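Local coordinates for protein starch synthase I (Hordeum vulgare, PDB 4HLN) that belongs to the starch synthase family of glycosyltransferases, plant enzymes built from two Rossmann-like domains, with alpha-D-glucopyranose bound on one of them, at residues G444-L449 with D516-P521; V470-L475 with D495-W500. All coordinates share one frame; numbering follows the deposited sequence.

Contact 1: G444-L449 with D516-P521; sequences GFIGRL and DILLMP
Gly444 is gripped by two backbone hydrogen bonds from the parallel strand 517-520. Its N donates to Ile517 O at 2.9 Å, and its O accepts from Leu519 N at 2.8 Å. Between these two, Leu518 CA brings a CA-H...O contact to the same Gly444 O. Leu518 also turns its side chain back over the glycine: with CG opposite the backbone N (chi1 -156°), CD1 comes to 3.6 Å from Gly444 O. Beyond Gly444 the strands diverge, their axes 43° apart, and side chains take over from backbone bonds. The Phe445 ring meets Pro521 at its edge, CD2 to CD 4.1 Å, the two side chains crossing at about a right angle. On the other face of the sheet Ile446 CD1 only grazes Leu518 CD1. Asp516, just before strand 517-520, is tied by OD2 to Leu442 N and to Lys425 in a salt bridge. Helix 455-466 covers Phe445 and Pro521, helix 505-514 packs on Ile446, helix 529-536 packs on Ile446 and Leu518, and strand 540-544 flanks strand 517-520.

Contact 2: V470-L475 with D495-W500; sequences VQFVML and DKFRGW
Strands 471-476 and 497-501, joined through helix 480-492, form a beta-alpha-beta unit at one margin of the six-stranded parallel sheet. Their backbones run nearly parallel and exchange four hydrogen bonds: Phe472 N to Lys496 O (2.7 Å), Arg498 N to Phe472 O, Met474 N to Arg498 O, and Trp500 N to Met474 O (2.9 Å). CA-H...O contacts fill the intervals, as from Val473 CA to Arg498 O.

On one face Phe472 and Phe497 lie side by side and point the same way. Each has CG opposite the backbone N (chi1 179° and 177°), which keeps the rings in step, with planes 13° apart and centroids 5.7 Å apart. They meet rim to rim, CD2 of Phe472 against CE1 of Phe497 at 3.5 Å, and neither covers the other's face. Met474 completes this cluster: its SD reaches the edge of the Phe497 ring, 4.1 Å from CZ, in a Met-aromatic contact, and also lies in plane at the edge of the Phe472 ring. Ile462 and Met466 of helix 455-466 pack on Phe497.

Val473, Arg498, Leu475 and Trp500 occupy the other face. Arg498 bends away from its neighbour. Its NH1 bonds to Phe497 O at 2.9 Å from well above the carbonyl plane and also to Lys494 O, while NE and NH2 bind Leu432 O and Gly433 O, so carbonyls fix the guanidinium group. Lys496 lays its CB and CG against Val470 O, and the extended chain carries NZ to the carbonyls of Met466 and Glu468. Paired parallel strands linked through a helix are the repeating element of the Rossmann-like domains of GT-B-fold glycosyltransferases, the fold of the starch synthase family.

Strands 442-446 and 471-476 are neighbours in one parallel sheet, so contacts 1 and 2 sit side by side, their centres about 11 Å apart. Phe445 joins them: its backbone probably bonds to Val473 O and Leu475 N, while its side chain packs on Phe472 and Met474. Contact 1 lies in the middle of the sheet, made mostly of backbone bonds at one glycine and apolar packing. Contact 2 lies at the margin, farther from the centre of the chain. Although still largely buried, it has a longer ladder, a larger interface and an aromatic and sulfur cluster, and its cationic side chains reach nearby carbonyls.

Contact 1: G444-L449 with D516-P521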
loop_
_atom_site.group_PDB
_atom_site.type_symbol
_atom_site.label_atom_id
_atom_site.label_comp_id
_atom_site.label_asym_id
_atom_site.label_seq_id
_atom_site.Cartn_x
_atom_site.Cartn_y
_atom_site.Cartn_z
ATOM N N GLY A 444 -22.586 0.131 -3.030
ATOM C CA GLY A 444 -22.016 -0.185 -1.734
ATOM C C GLY A 444 -20.808 0.667 -1.373
ATOM O O GLY A 444 -19.994 1.042 -2.233
ATOM N N PHE A 445 -20.711 0.990 -0.088
ATOM C CA PHE A 445 -19.467 1.466 0.486
ATOM C C PHE A 445 -19.130 0.560 1.661
ATOM O O PHE A 445 -20.014 0.136 2.392
ATOM C CB PHE A 445 -19.585 2.911 0.969
ATOM C CG PHE A 445 -18.478 3.313 1.900
ATOM C CD1 PHE A 445 -18.554 3.017 3.257
ATOM C CD2 PHE A 445 -17.344 3.950 1.417
ATOM C CE1 PHE A 445 -17.527 3.364 4.118
ATOM C CE2 PHE A 445 -16.312 4.299 2.275
ATOM C CZ PHE A 445 -16.404 4.006 3.624
ATOM N N ILE A 446 -17.851 0.272 1.854
ATOM C CA ILE A 446 -17.440 -0.580 2.961
ATOM C C ILE A 446 -16.120 -0.132 3.572
ATOM O O ILE A 446 -15.122 0.027 2.871
ATOM C CB ILE A 446 -17.256 -2.041 2.515
ATOM C CG1 ILE A 446 -18.535 -2.588 1.877
ATOM C CG2 ILE A 446 -16.818 -2.901 3.692
ATOM C CD1 ILE A 446 -18.447 -4.094 1.529
ATOM N N GLY A 447 -16.113 0.052 4.884
ATOM C CA GLY A 447 -14.868 0.276 5.585
ATOM C C GLY A 447 -14.998 1.168 6.793
ATOM O O GLY A 447 -16.097 1.585 7.163
ATOM N N ARG A 448 -13.856 1.462 7.404
ATOM C CA ARG A 448 -13.798 2.308 8.584
ATOM C C ARG A 448 -14.390 3.688 8.309
ATOM O O ARG A 448 -14.214 4.246 7.231
ATOM C CB ARG A 448 -12.348 2.456 9.044
ATOM C CG ARG A 448 -11.593 1.144 9.230
ATOM C CD ARG A 448 -10.709 1.216 10.475
ATOM N NE ARG A 448 -11.491 1.602 11.651
ATOM C CZ ARG A 448 -11.936 0.752 12.574
ATOM N NH1 ARG A 448 -12.653 1.202 13.602
ATOM N NH2 ARG A 448 -11.658 -0.544 12.474
ATOM N N LEU A 449 -15.095 4.244 9.284
ATOM C CA LEU A 449 -15.602 5.593 9.129
ATOM C C LEU A 449 -14.495 6.614 9.422
ATOM O O LEU A 449 -14.577 7.365 10.391
ATOM C CB LEU A 449 -16.801 5.808 10.046
ATOM C CG LEU A 449 -17.905 4.769 9.863
ATOM C CD1 LEU A 449 -19.157 5.160 10.638
ATOM C CD2 LEU A 449 -18.214 4.631 8.386
ATOM N N ASP A 516 -24.006 -3.679 -7.380
ATOM C CA ASP A 516 -23.625 -3.559 -8.778
ATOM C C ASP A 516 -22.370 -2.717 -8.876
ATOM O O ASP A 516 -21.490 -2.983 -9.700
ATOM C CB ASP A 516 -24.763 -2.930 -9.582
ATOM C CG ASP A 516 -26.055 -3.734 -9.486
ATOM O OD1 ASP A 516 -26.032 -4.949 -9.806
ATOM O OD2 ASP A 516 -27.084 -3.158 -9.061
ATOM N N ILE A 517 -22.299 -1.715 -8.002
ATOM C CA ILE A 517 -21.182 -0.785 -7.941
ATOM C C ILE A 517 -20.658 -0.695 -6.522
ATOM O O ILE A 517 -21.427 -0.730 -5.565
ATOM C CB ILE A 517 -21.627 0.623 -8.349
ATOM C CG1 ILE A 517 -22.179 0.604 -9.772
ATOM C CG2 ILE A 517 -20.487 1.650 -8.181
ATOM C CD1 ILE A 517 -22.821 1.896 -10.156
ATOM N N LEU A 518 -19.342 -0.582 -6.389
ATOM C CA LEU A 518 -18.741 -0.361 -5.089
ATOM C C LEU A 518 -17.982 0.934 -5.161
ATOM O O LEU A 518 -17.289 1.205 -6.140
ATOM C CB LEU A 518 -17.810 -1.503 -4.732
ATOM C CG LEU A 518 -17.585 -1.692 -3.235
ATOM C CD1 LEU A 518 -18.785 -2.378 -2.608
ATOM C CD2 LEU A 518 -16.326 -2.516 -3.002
ATOM N N LEU A 519 -18.127 1.748 -4.128
ATOM C CA LEU A 519 -17.585 3.105 -4.146
ATOM C C LEU A 519 -16.419 3.278 -3.161
ATOM O O LEU A 519 -16.571 3.068 -1.954
ATOM C CB LEU A 519 -18.706 4.092 -3.829
ATOM C CG LEU A 519 -18.339 5.563 -3.700
ATOM C CD1 LEU A 519 -17.714 6.041 -4.999
ATOM C CD2 LEU A 519 -19.583 6.370 -3.346
ATOM N N MET A 520 -15.254 3.653 -3.683
ATOM C CA MET A 520 -14.089 3.891 -2.842
ATOM C C MET A 520 -13.556 5.302 -3.052
ATOM O O MET A 520 -12.699 5.537 -3.904
ATOM C CB MET A 520 -12.985 2.861 -3.117
ATOM C CG MET A 520 -13.316 1.424 -2.714
ATOM S SD MET A 520 -14.294 0.484 -3.921
ATOM C CE MET A 520 -13.247 0.611 -5.369
ATOM N N PRO A 521 -14.074 6.259 -2.279
ATOM C CA PRO A 521 -13.583 7.645 -2.336
ATOM C C PRO A 521 -12.375 7.906 -1.413
ATOM O O PRO A 521 -12.311 8.940 -0.755
ATOM C CB PRO A 521 -14.799 8.455 -1.875
ATOM C CG PRO A 521 -15.521 7.529 -0.943
ATOM C CD PRO A 521 -15.294 6.123 -1.463
#

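Contact 2: V470-L475 with D495-W500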
loop_
_atom_site.group_PDB
_atom_site.type_symbol
_atom_site.label_atom_id
_atom_site.label_comp_id
_atom_site.label_asym_id
_atom_site.label_seq_id
_atom_site.Cartn_x
_atom_site.Cartn_y
_atom_site.Cartn_z
ATOM N N VAL A 470 -31.917 4.985 -7.126
ATOM C CA VAL A 470 -30.832 4.087 -6.767
ATOM C C VAL A 470 -30.988 3.658 -5.324
ATOM O O VAL A 470 -31.694 4.301 -4.536
ATOM C CB VAL A 470 -29.443 4.756 -6.898
ATOM C CG1 VAL A 470 -29.212 5.244 -8.306
ATOM C CG2 VAL A 470 -29.301 5.899 -5.903
ATOM N N GLN A 471 -30.322 2.562 -4.984
ATOM C CA GLN A 471 -30.205 2.151 -3.597
ATOM C C GLN A 471 -28.729 2.228 -3.187
ATOM O O GLN A 471 -27.827 2.048 -4.003
ATOM C CB GLN A 471 -30.767 0.746 -3.403
ATOM C CG GLN A 471 -32.029 0.488 -4.210
ATOM C CD GLN A 471 -32.620 -0.869 -3.929
ATOM O OE1 GLN A 471 -31.894 -1.859 -3.780
ATOM N NE2 GLN A 471 -33.945 -0.928 -3.834
ATOM N N PHE A 472 -28.488 2.518 -1.920
ATOM C CA PHE A 472 -27.137 2.738 -1.454
ATOM C C PHE A 472 -26.976 2.175 -0.058
ATOM O O PHE A 472 -27.633 2.606 0.880
ATOM C CB PHE A 472 -26.813 4.229 -1.444
ATOM C CG PHE A 472 -25.443 4.528 -0.945
ATOM C CD1 PHE A 472 -24.392 4.704 -1.829
ATOM C CD2 PHE A 472 -25.189 4.605 0.412
ATOM C CE1 PHE A 472 -23.110 4.967 -1.366
ATOM C CE2 PHE A 472 -23.907 4.867 0.878
ATOM C CZ PHE A 472 -22.871 5.047 -0.015
ATOM N N VAL A 473 -26.094 1.203 0.085
ATOM C CA VAL A 473 -25.837 0.659 1.400
ATOM C C VAL A 473 -24.382 0.883 1.752
ATOM O O VAL A 473 -23.481 0.625 0.950
ATOM C CB VAL A 473 -26.154 -0.843 1.478
ATOM C CG1 VAL A 473 -25.488 -1.602 0.320
ATOM C CG2 VAL A 473 -25.706 -1.402 2.824
ATOM N N MET A 474 -24.142 1.388 2.948
ATOM C CA MET A 474 -22.777 1.447 3.404
ATOM C C MET A 474 -22.679 0.706 4.723
ATOM O O MET A 474 -23.586 0.756 5.545
ATOM C CB MET A 474 -22.265 2.890 3.480
ATOM C CG MET A 474 -22.948 3.757 4.505
ATOM S SD MET A 474 -22.518 5.500 4.301
ATOM C CE MET A 474 -20.761 5.494 4.638
ATOM N N LEU A 475 -21.590 -0.028 4.878
ATOM C CA LEU A 475 -21.317 -0.767 6.088
ATOM C C LEU A 475 -19.996 -0.266 6.621
ATOM O O LEU A 475 -19.007 -0.188 5.884
ATOM C CB LEU A 475 -21.210 -2.267 5.777
ATOM C CG LEU A 475 -20.285 -3.083 6.688
ATOM C CD1 LEU A 475 -20.978 -3.413 7.981
ATOM C CD2 LEU A 475 -19.817 -4.356 6.019
ATOM N N ASP A 495 -36.301 4.125 1.497
ATOM C CA ASP A 495 -36.451 3.114 0.456
ATOM C C ASP A 495 -35.214 3.058 -0.452
ATOM O O ASP A 495 -35.177 2.328 -1.451
ATOM C CB ASP A 495 -37.699 3.428 -0.373
ATOM C CG ASP A 495 -37.695 4.866 -0.924
ATOM O OD1 ASP A 495 -37.145 5.780 -0.254
ATOM O OD2 ASP A 495 -38.242 5.078 -2.032
ATOM N N LYS A 496 -34.201 3.838 -0.095
ATOM C CA LYS A 496 -33.048 4.027 -0.959
ATOM C C LYS A 496 -31.719 3.874 -0.222
ATOM O O LYS A 496 -30.715 3.501 -0.822
ATOM C CB LYS A 496 -33.101 5.411 -1.601
ATOM C CG LYS A 496 -34.228 5.622 -2.581
ATOM C CD LYS A 496 -34.158 7.028 -3.176
ATOM C CE LYS A 496 -35.171 7.219 -4.295
ATOM N NZ LYS A 496 -34.936 8.477 -5.058
ATOM N N PHE A 497 -31.710 4.166 1.074
ATOM C CA PHE A 497 -30.456 4.204 1.818
ATOM C C PHE A 497 -30.464 3.305 3.046
ATOM O O PHE A 497 -31.399 3.336 3.842
ATOM C CB PHE A 497 -30.125 5.637 2.246
ATOM C CG PHE A 497 -28.887 5.741 3.079
ATOM C CD1 PHE A 497 -27.680 6.113 2.508
ATOM C CD2 PHE A 497 -28.921 5.451 4.432
ATOM C CE1 PHE A 497 -26.529 6.205 3.275
ATOM C CE2 PHE A 497 -27.773 5.535 5.202
ATOM C CZ PHE A 497 -26.571 5.917 4.622
ATOM N N ARG A 498 -29.399 2.524 3.199
ATOM C CA ARG A 498 -29.202 1.684 4.374
ATOM C C ARG A 498 -27.800 1.852 4.961
ATOM O O ARG A 498 -26.803 1.855 4.237
ATOM C CB ARG A 498 -29.440 0.212 4.030
ATOM C CG ARG A 498 -30.864 -0.113 3.589
ATOM C CD ARG A 498 -31.874 0.034 4.721
ATOM N NE ARG A 498 -33.204 -0.375 4.280
ATOM C CZ ARG A 498 -34.113 0.446 3.766
ATOM N NH1 ARG A 498 -33.856 1.743 3.633
ATOM N NH2 ARG A 498 -35.286 -0.034 3.387
ATOM N N GLY A 499 -27.740 1.988 6.281
ATOM C CA GLY A 499 -26.485 2.122 6.988
ATOM C C GLY A 499 -26.336 1.020 8.017
ATOM O O GLY A 499 -27.061 0.974 9.022
ATOM N N TRP A 500 -25.394 0.122 7.757
ATOM C CA TRP A 500 -25.141 -1.007 8.630
ATOM C C TRP A 500 -23.977 -0.625 9.517
ATOM O O TRP A 500 -22.818 -0.638 9.082
ATOM C CB TRP A 500 -24.776 -2.236 7.795
ATOM C CG TRP A 500 -24.982 -3.573 8.474
ATOM C CD1 TRP A 500 -25.974 -4.474 8.210
ATOM C CD2 TRP A 500 -24.164 -4.171 9.503
ATOM N NE1 TRP A 500 -25.837 -5.583 9.015
ATOM C CE2 TRP A 500 -24.734 -5.427 9.815
ATOM C CE3 TRP A 500 -23.012 -3.764 10.192
ATOM C CZ2 TRP A 500 -24.194 -6.283 10.787
ATOM C CZ3 TRP A 500 -22.470 -4.617 11.157
ATOM C CH2 TRP A 500 -23.063 -5.860 11.444
#